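Local coordinates for protein putative methylase (Clostridium difficile, PDB 3LDU) that probably methylates guanine bases of ribosomal RNA, joining an RNA-binding THUMP region to a Rossmann-like methyltransferase domain that binds GTP, at residues F258-Y263 and E284-N289; H166-R171 and L210-M215; F302-T307 and S339-T344. All coordinates share one frame; numbering follows the deposited sequence.

How the contacts relate
All three contacts belong to the Rossmann-like methyltransferase domain and follow one another along the chain without interlocking: contact 2 closes first, then contact 1, then contact 3. Contacts 1 and 3 are both parallel strand pairs of one mixed sheet, their centres about 15 Å apart, with strand 199-201 lying between the two pairs. Each pair belongs to its own beta-alpha-beta unit. Contact 2, centred about 14 Å from contact 1 and 18 Å from contact 3, ties helix 208-217 to the loop between strand 153-159 and helix 181-189; through Leu210 this helix packs directly on the strands of contact 1. Contact 1 supplies Tyr263 to the GTP pocket, whereas side chains of contacts 3 and 2 come only to about 6 and 8 Å of the nucleotide.

Contact 1: F258-Y263 and E284-N289; sequences FKIYGY and EYIEFN. With FMT (formic acid), chain D.
Between Ile260 and Gly262 of segment 258-263 and Tyr285, Glu287 and Asn289 of segment 284-289, four backbone hydrogen bonds alternate in direction. Ile260 N donates to Tyr285 O (2.8 Å) and Ile260 O receives Glu287 N (2.9 Å); Gly262 N and O repeat the pattern with Glu287 O and Asn289 N. On the face of Ile260 and Ile286, the two CG1 branches meet at 3.9 Å. On the other face, Glu287 reaches out fully extended, its CG anti to the backbone N (chi1 175°), and its CD comes within 3.9 Å of Tyr261 CE1. Beside it, Asn289 lies alongside Tyr263, CB against the ring. The two strands are the parallel pair of a right-handed beta-alpha-beta crossover, linked by helix 267-280 in the Rossmann-like sheet. Toward the Phe258 end, Tyr285 CD1 lies over one face of the Phe258 ring, 3.6 Å from CE2, with the ring planes 36° apart. Next to it, Lys259 N donates almost straight to O2 of a formic acid (2.8 Å), probably from the crystallisation liquor. The polar ends of Glu287 and Asn289 are tied to each other: Asn289 ND2 donates in its amide plane to the anti lone pair of Glu287 OE2 (2.9 Å), and also to water 2, which itself donates to Gly262 O and Glu287 O. Farther out, Phe288 and Ile286 pack on helix 208-217, while Tyr263, a GTP-pocket residue, hydrogen-bonds a glycerol through OH.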
loop_
_atom_site.group_PDB
_atom_site.type_symbol
_atom_site.label_atom_id
_atom_site.label_comp_id
_atom_site.label_asym_id
_atom_site.label_seq_id
_atom_site.Cartn_x
_atom_site.Cartn_y
_atom_site.Cartn_z
ATOM N N PHE A 258 -6.978 -18.051 -15.835
ATOM C CA PHE A 258 -8.261 -17.529 -15.405
ATOM C C PHE A 258 -8.477 -16.187 -16.078
ATOM O O PHE A 258 -7.555 -15.624 -16.667
ATOM C CB PHE A 258 -8.329 -17.393 -13.878
ATOM C CG PHE A 258 -7.295 -16.453 -13.294
ATOM C CD1 PHE A 258 -7.598 -15.118 -13.058
ATOM C CD2 PHE A 258 -6.018 -16.907 -12.979
ATOM C CE1 PHE A 258 -6.646 -14.255 -12.522
ATOM C CE2 PHE A 258 -5.066 -16.053 -12.441
ATOM C CZ PHE A 258 -5.376 -14.725 -12.212
ATOM N N LYS A 259 -9.703 -15.690 -15.995
ATOM C CA LYS A 259 -10.054 -14.411 -16.581
ATOM C C LYS A 259 -10.921 -13.652 -15.587
ATOM O O LYS A 259 -11.822 -14.229 -14.974
ATOM C CB LYS A 259 -10.844 -14.619 -17.873
ATOM C CG LYS A 259 -10.536 -13.628 -18.978
ATOM C CD LYS A 259 -9.353 -14.103 -19.812
ATOM C CE LYS A 259 -9.363 -13.490 -21.200
ATOM N NZ LYS A 259 -8.102 -13.803 -21.927
ATOM N N ILE A 260 -10.641 -12.366 -15.422
ATOM C CA ILE A 260 -11.526 -11.486 -14.668
ATOM C C ILE A 260 -11.871 -10.311 -15.582
ATOM O O ILE A 260 -11.200 -10.102 -16.608
ATOM C CB ILE A 260 -10.887 -11.045 -13.328
ATOM C CG1 ILE A 260 -9.623 -10.226 -13.582
ATOM C CG2 ILE A 260 -10.550 -12.264 -12.496
ATOM C CD1 ILE A 260 -8.819 -9.905 -12.318
ATOM N N TYR A 261 -12.930 -9.573 -15.247
ATOM C CA TYR A 261 -13.523 -8.649 -16.205
ATOM C C TYR A 261 -13.750 -7.260 -15.651
ATOM O O TYR A 261 -14.201 -7.110 -14.524
ATOM C CB TYR A 261 -14.887 -9.198 -16.649
ATOM C CG TYR A 261 -14.776 -10.518 -17.352
ATOM C CD1 TYR A 261 -14.754 -10.580 -18.737
ATOM C CD2 TYR A 261 -14.671 -11.703 -16.632
ATOM C CE1 TYR A 261 -14.635 -11.798 -19.398
ATOM C CE2 TYR A 261 -14.555 -12.921 -17.281
ATOM C CZ TYR A 261 -14.535 -12.961 -18.660
ATOM O OH TYR A 261 -14.416 -14.171 -19.307
ATOM N N GLY A 262 -13.477 -6.247 -16.470
ATOM C CA GLY A 262 -13.775 -4.877 -16.096
ATOM C C GLY A 262 -14.663 -4.227 -17.141
ATOM O O GLY A 262 -14.520 -4.501 -18.340
ATOM N N TYR A 263 -15.593 -3.388 -16.685
ATOM C CA TYR A 263 -16.390 -2.539 -17.572
ATOM C C TYR A 263 -16.345 -1.100 -17.089
ATOM O O TYR A 263 -16.234 -0.850 -15.889
ATOM C CB TYR A 263 -17.854 -3.002 -17.611
ATOM C CG TYR A 263 -17.987 -4.431 -18.049
ATOM C CD1 TYR A 263 -18.013 -4.757 -19.396
ATOM C CD2 TYR A 263 -18.064 -5.457 -17.117
ATOM C CE1 TYR A 263 -18.105 -6.063 -19.805
ATOM C CE2 TYR A 263 -18.163 -6.773 -17.517
ATOM C CZ TYR A 263 -18.193 -7.067 -18.864
ATOM O OH TYR A 263 -18.283 -8.370 -19.284
ATOM N N GLU A 284 -3.121 -10.990 -19.907
ATOM C CA GLU A 284 -3.739 -12.246 -20.327
ATOM C C GLU A 284 -4.843 -12.701 -19.371
ATOM O O GLU A 284 -5.592 -13.628 -19.674
ATOM C CB GLU A 284 -2.688 -13.347 -20.473
ATOM C CG GLU A 284 -1.713 -13.135 -21.627
ATOM C CD GLU A 284 -2.359 -13.333 -22.993
ATOM O OE1 GLU A 284 -3.483 -13.875 -23.052
ATOM O OE2 GLU A 284 -1.738 -12.952 -24.012
ATOM N N TYR A 285 -4.957 -12.041 -18.223
ATOM C CA TYR A 285 -5.890 -12.499 -17.190
ATOM C C TYR A 285 -7.071 -11.568 -17.022
ATOM O O TYR A 285 -7.976 -11.860 -16.254
ATOM C CB TYR A 285 -5.175 -12.674 -15.846
ATOM C CG TYR A 285 -4.001 -13.617 -15.935
ATOM C CD1 TYR A 285 -4.165 -14.978 -15.731
ATOM C CD2 TYR A 285 -2.727 -13.147 -16.249
ATOM C CE1 TYR A 285 -3.095 -15.849 -15.833
ATOM C CE2 TYR A 285 -1.656 -14.009 -16.349
ATOM C CZ TYR A 285 -1.845 -15.356 -16.139
ATOM O OH TYR A 285 -0.773 -16.215 -16.227
ATOM N N ILE A 286 -7.067 -10.453 -17.750
ATOM C CA ILE A 286 -8.142 -9.479 -17.615
ATOM C C ILE A 286 -8.708 -9.100 -18.965
ATOM O O ILE A 286 -7.970 -8.901 -19.928
ATOM C CB ILE A 286 -7.669 -8.171 -16.945
ATOM C CG1 ILE A 286 -6.820 -8.469 -15.720
ATOM C CG2 ILE A 286 -8.871 -7.326 -16.555
ATOM C CD1 ILE A 286 -6.177 -7.217 -15.120
ATOM N N GLU A 287 -10.027 -8.993 -19.035
ATOM C CA GLU A 287 -10.662 -8.459 -20.228
ATOM C C GLU A 287 -11.447 -7.204 -19.845
ATOM O O GLU A 287 -12.329 -7.255 -18.989
ATOM C CB GLU A 287 -11.571 -9.511 -20.865
ATOM C CG GLU A 287 -12.366 -8.992 -22.039
ATOM C CD GLU A 287 -13.249 -10.064 -22.657
ATOM O OE1 GLU A 287 -12.743 -11.180 -22.902
ATOM O OE2 GLU A 287 -14.443 -9.779 -22.902
ATOM N N PHE A 288 -11.094 -6.083 -20.468
ATOM C CA PHE A 288 -11.705 -4.787 -20.194
ATOM C C PHE A 288 -12.561 -4.415 -21.397
ATOM O O PHE A 288 -12.137 -4.613 -22.537
ATOM C CB PHE A 288 -10.635 -3.702 -20.059
ATOM C CG PHE A 288 -9.753 -3.824 -18.836
ATOM C CD1 PHE A 288 -10.228 -3.469 -17.577
ATOM C CD2 PHE A 288 -8.438 -4.222 -18.960
ATOM C CE1 PHE A 288 -9.398 -3.547 -16.445
ATOM C CE2 PHE A 288 -7.610 -4.298 -17.846
ATOM C CZ PHE A 288 -8.097 -3.964 -16.590
ATOM N N ASN A 289 -13.752 -3.881 -21.139
ATOM C CA ASN A 289 -14.683 -3.469 -22.195
ATOM C C ASN A 289 -15.483 -2.243 -21.775
ATOM O O ASN A 289 -15.736 -2.032 -20.589
ATOM C CB ASN A 289 -15.683 -4.589 -22.509
ATOM C CG ASN A 289 -15.062 -5.736 -23.279
ATOM O OD1 ASN A 289 -14.591 -5.563 -24.405
ATOM N ND2 ASN A 289 -15.068 -6.921 -22.675
HETATM C C FMT D . -12.639 -17.677 -15.260
HETATM O O1 FMT D . -13.709 -17.607 -14.657
HETATM O O2 FMT D . -11.545 -17.461 -14.741
HETATM O O HOH W 1 -5.632 -16.751 -18.522
HETATM O O HOH W 2 -15.122 -7.027 -19.664
#

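Contact 2: H166-R171 and L210-M215; sequences HKRGYR and LIEAAM
Glu212 receives both Arg168 and Tyr170 on a single carboxylate. Arg168 takes it side-on, NE to OE2 and NH1 to OE1 at 2.9 Å each, with both oxygens close to the guanidinium plane. The carboxylate is turned 39° from that plane, and NH1 therefore meets OE1 from above the carboxylate plane. Tyr170 OH gives the third bond, 2.7 Å to the anti lone pair of OE2, while NE approaches the same oxygen on its syn side, tilted out of the carboxylate plane. Bends at chi2 in both chains bring the two charged groups together from opposite directions. Here the loop 166-171, between strand 153-159 and helix 181-189, is joined to helix 208-217 of the Rossmann-like domain, whose preceding loop and first turn contribute Ser206 and Thr208 to the GTP site. The Tyr170 ring is carried over the helix with CG between its backbone N and carbonyl carbon (chi1 69°), and Ile211 CG2 sits over one face in a CH-pi contact, 3.7 Å from the centroid. Selenomethionine Met215 adds a Met-aromatic contact, SE lying oblique to the ring and 4.3 Å from CE1. The buried charge pair is probably steadied further by Arg57 O, which accepts from Arg168 NH1, and by Leu165 O, which accepts from NH2.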
loop_
_atom_site.group_PDB
_atom_site.type_symbol
_atom_site.label_atom_id
_atom_site.label_comp_id
_atom_site.label_asym_id
_atom_site.label_seq_id
_atom_site.Cartn_x
_atom_site.Cartn_y
_atom_site.Cartn_z
ATOM N N HIS A 166 3.121 2.091 -3.437
ATOM C CA HIS A 166 1.916 1.955 -4.252
ATOM C C HIS A 166 2.230 2.140 -5.736
ATOM O O HIS A 166 1.451 1.727 -6.604
ATOM C CB HIS A 166 0.797 2.901 -3.789
ATOM C CG HIS A 166 1.035 4.345 -4.131
ATOM N ND1 HIS A 166 0.616 4.904 -5.313
ATOM C CD2 HIS A 166 1.630 5.335 -3.423
ATOM C CE1 HIS A 166 0.954 6.189 -5.332
ATOM N NE2 HIS A 166 1.571 6.470 -4.204
ATOM N N LYS A 167 3.378 2.746 -6.032
ATOM C CA LYS A 167 3.785 2.898 -7.418
ATOM C C LYS A 167 4.487 1.617 -7.848
ATOM O O LYS A 167 5.710 1.489 -7.693
ATOM C CB LYS A 167 4.691 4.119 -7.574
ATOM C CG LYS A 167 4.064 5.398 -7.052
ATOM C CD LYS A 167 4.922 6.614 -7.293
ATOM C CE LYS A 167 4.186 7.874 -6.862
ATOM N NZ LYS A 167 4.856 9.111 -7.357
ATOM N N ARG A 168 3.714 0.653 -8.349
ATOM C CA ARG A 168 4.282 -0.619 -8.805
ATOM C C ARG A 168 5.056 -0.411 -10.100
ATOM O O ARG A 168 5.979 -1.162 -10.411
ATOM C CB ARG A 168 3.201 -1.687 -9.038
ATOM C CG ARG A 168 2.772 -2.519 -7.824
ATOM C CD ARG A 168 1.910 -1.694 -6.947
ATOM N NE ARG A 168 0.930 -2.436 -6.148
ATOM C CZ ARG A 168 0.994 -2.566 -4.826
ATOM N NH1 ARG A 168 0.024 -3.201 -4.174
ATOM N NH2 ARG A 168 2.026 -2.055 -4.152
ATOM N N GLY A 169 4.670 0.613 -10.851
ATOM C CA GLY A 169 5.284 0.887 -12.139
ATOM C C GLY A 169 4.304 0.835 -13.297
ATOM O O GLY A 169 4.650 1.188 -14.417
ATOM N N TYR A 170 3.075 0.401 -13.039
ATOM C CA TYR A 170 2.110 0.246 -14.122
ATOM C C TYR A 170 1.117 1.394 -14.246
ATOM O O TYR A 170 0.382 1.461 -15.233
ATOM C CB TYR A 170 1.355 -1.080 -14.004
ATOM C CG TYR A 170 0.395 -1.187 -12.829
ATOM C CD1 TYR A 170 0.680 -2.012 -11.739
ATOM C CD2 TYR A 170 -0.807 -0.484 -12.820
ATOM C CE1 TYR A 170 -0.212 -2.127 -10.667
ATOM C CE2 TYR A 170 -1.706 -0.594 -11.757
ATOM C CZ TYR A 170 -1.402 -1.413 -10.684
ATOM O OH TYR A 170 -2.300 -1.526 -9.641
ATOM N N ARG A 171 1.083 2.287 -13.260
ATOM C CA ARG A 171 0.108 3.376 -13.280
ATOM C C ARG A 171 0.550 4.486 -14.216
ATOM O O ARG A 171 1.523 5.195 -13.951
ATOM C CB ARG A 171 -0.176 3.934 -11.879
ATOM C CG ARG A 171 -1.291 4.990 -11.858
ATOM C CD ARG A 171 -2.687 4.405 -11.565
ATOM N NE ARG A 171 -2.892 4.172 -10.135
ATOM C CZ ARG A 171 -2.852 5.125 -9.201
ATOM N NH1 ARG A 171 -3.051 4.815 -7.925
ATOM N NH2 ARG A 171 -2.603 6.388 -9.535
ATOM N N LEU A 210 -8.631 -4.583 -10.646
ATOM C CA LEU A 210 -8.447 -5.837 -11.375
ATOM C C LEU A 210 -6.981 -6.197 -11.598
ATOM O O LEU A 210 -6.607 -7.360 -11.508
ATOM C CB LEU A 210 -9.169 -5.797 -12.714
ATOM C CG LEU A 210 -10.678 -5.695 -12.552
ATOM C CD1 LEU A 210 -11.345 -5.464 -13.916
ATOM C CD2 LEU A 210 -11.168 -6.954 -11.885
ATOM N N ILE A 211 -6.160 -5.205 -11.915
ATOM C CA ILE A 211 -4.716 -5.454 -12.003
ATOM C C ILE A 211 -4.172 -6.008 -10.678
ATOM O O ILE A 211 -3.446 -7.008 -10.662
ATOM C CB ILE A 211 -3.960 -4.192 -12.483
ATOM C CG1 ILE A 211 -4.380 -3.871 -13.917
ATOM C CG2 ILE A 211 -2.437 -4.391 -12.403
ATOM C CD1 ILE A 211 -4.013 -2.469 -14.396
ATOM N N GLU A 212 -4.534 -5.386 -9.558
ATOM C CA GLU A 212 -4.103 -5.919 -8.270
ATOM C C GLU A 212 -4.609 -7.331 -8.018
ATOM O O GLU A 212 -3.864 -8.180 -7.501
ATOM C CB GLU A 212 -4.457 -4.984 -7.113
ATOM C CG GLU A 212 -3.760 -3.652 -7.205
ATOM C CD GLU A 212 -2.261 -3.752 -6.885
ATOM O OE1 GLU A 212 -1.888 -4.480 -5.941
ATOM O OE2 GLU A 212 -1.472 -3.095 -7.575
ATOM N N ALA A 213 -5.865 -7.597 -8.393
ATOM C CA ALA A 213 -6.401 -8.931 -8.199
ATOM C C ALA A 213 -5.689 -9.956 -9.080
ATOM O O ALA A 213 -5.398 -11.061 -8.625
ATOM C CB ALA A 213 -7.921 -8.957 -8.440
ATOM N N ALA A 214 -5.431 -9.604 -10.341
ATOM C CA ALA A 214 -4.720 -10.508 -11.238
ATOM C C ALA A 214 -3.334 -10.824 -10.658
ATOM O O ALA A 214 -2.907 -11.976 -10.670
ATOM C CB ALA A 214 -4.580 -9.897 -12.640
HETATM N N MSE A 215 -2.627 -9.812 -10.157
HETATM C CA MSE A 215 -1.276 -10.071 -9.621
HETATM C C MSE A 215 -1.300 -10.977 -8.389
HETATM O O MSE A 215 -0.465 -11.867 -8.238
HETATM C CB MSE A 215 -0.526 -8.768 -9.352
HETATM C CG MSE A 215 -0.274 -7.968 -10.622
HETATM SE SE MSE A 215 0.578 -6.290 -10.056
HETATM C CE MSE A 215 2.196 -7.051 -9.343
#

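Contact 3: F302-T307 and S339-T344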
loop_
_atom_site.group_PDB
_atom_site.type_symbol
_atom_site.label_atom_id
_atom_site.label_comp_id
_atom_site.label_asym_id
_atom_site.label_seq_id
_atom_site.Cartn_x
_atom_site.Cartn_y
_atom_site.Cartn_z
ATOM N N PHE A 302 -22.415 -17.446 -8.089
ATOM C CA PHE A 302 -21.295 -17.427 -7.150
ATOM C C PHE A 302 -20.121 -16.600 -7.666
ATOM O O PHE A 302 -18.968 -16.910 -7.393
ATOM C CB PHE A 302 -20.841 -18.852 -6.817
ATOM C CG PHE A 302 -21.963 -19.752 -6.366
ATOM C CD1 PHE A 302 -22.670 -19.472 -5.211
ATOM C CD2 PHE A 302 -22.315 -20.869 -7.104
ATOM C CE1 PHE A 302 -23.711 -20.293 -4.798
ATOM C CE2 PHE A 302 -23.354 -21.692 -6.697
ATOM C CZ PHE A 302 -24.049 -21.402 -5.541
ATOM N N GLY A 303 -20.417 -15.539 -8.405
ATOM C CA GLY A 303 -19.375 -14.614 -8.816
ATOM C C GLY A 303 -19.099 -13.544 -7.768
ATOM O O GLY A 303 -19.784 -13.449 -6.741
ATOM N N PHE A 304 -18.087 -12.728 -8.032
ATOM C CA PHE A 304 -17.717 -11.636 -7.144
ATOM C C PHE A 304 -17.717 -10.323 -7.905
ATOM O O PHE A 304 -17.298 -10.280 -9.055
ATOM C CB PHE A 304 -16.304 -11.858 -6.594
ATOM C CG PHE A 304 -16.203 -12.982 -5.619
ATOM C CD1 PHE A 304 -16.309 -12.747 -4.264
ATOM C CD2 PHE A 304 -15.989 -14.279 -6.060
ATOM C CE1 PHE A 304 -16.213 -13.783 -3.367
ATOM C CE2 PHE A 304 -15.895 -15.318 -5.166
ATOM C CZ PHE A 304 -16.007 -15.071 -3.817
ATOM N N ILE A 305 -18.169 -9.256 -7.250
ATOM C CA ILE A 305 -17.983 -7.898 -7.754
ATOM C C ILE A 305 -17.196 -7.114 -6.706
ATOM O O ILE A 305 -17.537 -7.151 -5.516
ATOM C CB ILE A 305 -19.319 -7.192 -8.022
ATOM C CG1 ILE A 305 -19.940 -7.730 -9.313
ATOM C CG2 ILE A 305 -19.105 -5.679 -8.136
ATOM C CD1 ILE A 305 -21.476 -7.540 -9.402
ATOM N N ILE A 306 -16.113 -6.461 -7.129
ATOM C CA ILE A 306 -15.380 -5.558 -6.242
ATOM C C ILE A 306 -15.203 -4.291 -7.033
ATOM O O ILE A 306 -14.676 -4.328 -8.156
ATOM C CB ILE A 306 -13.994 -6.121 -5.857
ATOM C CG1 ILE A 306 -14.142 -7.482 -5.168
ATOM C CG2 ILE A 306 -13.266 -5.155 -4.918
ATOM C CD1 ILE A 306 -12.798 -8.180 -4.927
ATOM N N THR A 307 -15.662 -3.169 -6.493
ATOM C CA THR A 307 -15.704 -1.962 -7.307
ATOM C C THR A 307 -15.655 -0.661 -6.508
ATOM O O THR A 307 -15.995 -0.626 -5.321
ATOM C CB THR A 307 -16.983 -1.961 -8.207
ATOM O OG1 THR A 307 -16.877 -0.939 -9.196
ATOM C CG2 THR A 307 -18.245 -1.758 -7.359
ATOM N N SER A 339 -21.542 -12.285 -4.649
ATOM C CA SER A 339 -21.059 -11.482 -3.527
ATOM C C SER A 339 -20.584 -10.165 -4.128
ATOM O O SER A 339 -19.936 -10.176 -5.166
ATOM C CB SER A 339 -19.847 -12.154 -2.868
ATOM O OG SER A 339 -20.188 -13.376 -2.229
ATOM N N TYR A 340 -20.885 -9.036 -3.497
ATOM C CA TYR A 340 -20.421 -7.766 -4.049
ATOM C C TYR A 340 -19.881 -6.850 -2.955
ATOM O O TYR A 340 -20.354 -6.884 -1.817
ATOM C CB TYR A 340 -21.500 -7.075 -4.897
ATOM C CG TYR A 340 -22.939 -7.376 -4.498
ATOM C CD1 TYR A 340 -23.612 -6.571 -3.592
ATOM C CD2 TYR A 340 -23.629 -8.440 -5.064
ATOM C CE1 TYR A 340 -24.926 -6.826 -3.231
ATOM C CE2 TYR A 340 -24.961 -8.712 -4.700
ATOM C CZ TYR A 340 -25.597 -7.894 -3.783
ATOM O OH TYR A 340 -26.914 -8.131 -3.404
ATOM N N TYR A 341 -18.891 -6.043 -3.319
ATOM C CA TYR A 341 -18.158 -5.218 -2.364
ATOM C C TYR A 341 -17.934 -3.868 -3.021
ATOM O O TYR A 341 -17.455 -3.804 -4.150
ATOM C CB TYR A 341 -16.812 -5.878 -2.045
ATOM C CG TYR A 341 -16.953 -7.282 -1.486
ATOM C CD1 TYR A 341 -16.959 -7.510 -0.113
ATOM C CD2 TYR A 341 -17.116 -8.383 -2.339
ATOM C CE1 TYR A 341 -17.091 -8.797 0.409
ATOM C CE2 TYR A 341 -17.264 -9.674 -1.822
ATOM C CZ TYR A 341 -17.244 -9.871 -0.450
ATOM O OH TYR A 341 -17.395 -11.143 0.085
ATOM N N LEU A 342 -18.310 -2.795 -2.341
ATOM C CA LEU A 342 -18.233 -1.470 -2.945
ATOM C C LEU A 342 -17.609 -0.496 -1.973
ATOM O O LEU A 342 -17.970 -0.468 -0.793
ATOM C CB LEU A 342 -19.645 -0.968 -3.295
ATOM C CG LEU A 342 -20.416 -1.752 -4.357
ATOM C CD1 LEU A 342 -21.289 -2.794 -3.671
ATOM C CD2 LEU A 342 -21.275 -0.835 -5.221
ATOM N N ILE A 343 -16.672 0.302 -2.467
ATOM C CA ILE A 343 -16.064 1.334 -1.636
ATOM C C ILE A 343 -16.568 2.716 -2.052
ATOM O O ILE A 343 -16.584 3.054 -3.237
ATOM C CB ILE A 343 -14.507 1.261 -1.683
ATOM C CG1 ILE A 343 -13.917 2.386 -0.831
ATOM C CG2 ILE A 343 -13.989 1.301 -3.127
ATOM C CD1 ILE A 343 -12.418 2.197 -0.479
ATOM N N THR A 344 -17.042 3.495 -1.090
ATOM C CA THR A 344 -17.499 4.843 -1.387
ATOM C C THR A 344 -17.480 5.703 -0.142
ATOM O O THR A 344 -17.608 5.191 0.972
ATOM C CB THR A 344 -18.920 4.872 -2.011
ATOM O OG1 THR A 344 -19.297 6.236 -2.233
ATOM C CG2 THR A 344 -19.939 4.215 -1.090
HETATM O O HOH W 3 -19.919 -15.112 -4.382
#
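Strands 304-307 and 339-344 run parallel, their axes 4.6 Å apart at closest approach and only 3° from alignment, joined by five backbone hydrogen bonds that start at Ser339 N to Gly303 O and finish at Ile343 N to Thr307 O. The most bent of them is Tyr341 N to Ile305 O, 2.8 Å long with an angle of 135° at the hydrogen. That same carbonyl oxygen also lies in the plane of the Tyr341 ring at its edge, 3.4 Å from CD2. On this face Phe304 and Tyr341 point the same way, side by side, with Phe304 CD1 4.0 Å from Tyr341 CE2 near both ring planes; the contact is therefore rim to rim, without stacking. Phe304 CD1 also touches Ser339 CB at 3.8 Å. Water 3 sits above the centre of the Phe304 ring and bridges Gly303 O to Ser339 OG, a hydroxyl that is hydrogen-bonded to Gly377 N as well. The opposite face is built from Ile305, Tyr340, Thr307 and Leu342. Ile305 CB meets Tyr340 CB at 3.8 Å. Farther along, Thr307 turns CG2 toward Leu342 CG (3.7 Å). The Thr307 hydroxyl, swung opposite the backbone N (chi1 -168°), hydrogen-bonds Asp201 OD1 on the neighbouring strand. In this beta-alpha-beta unit, helix 315-333 makes the connection and packs on Ile305 and Tyr340, helix 181-189 covers Ile306 and Ile343, and strands 199-201 and 368-375 flank the pair within the sheet.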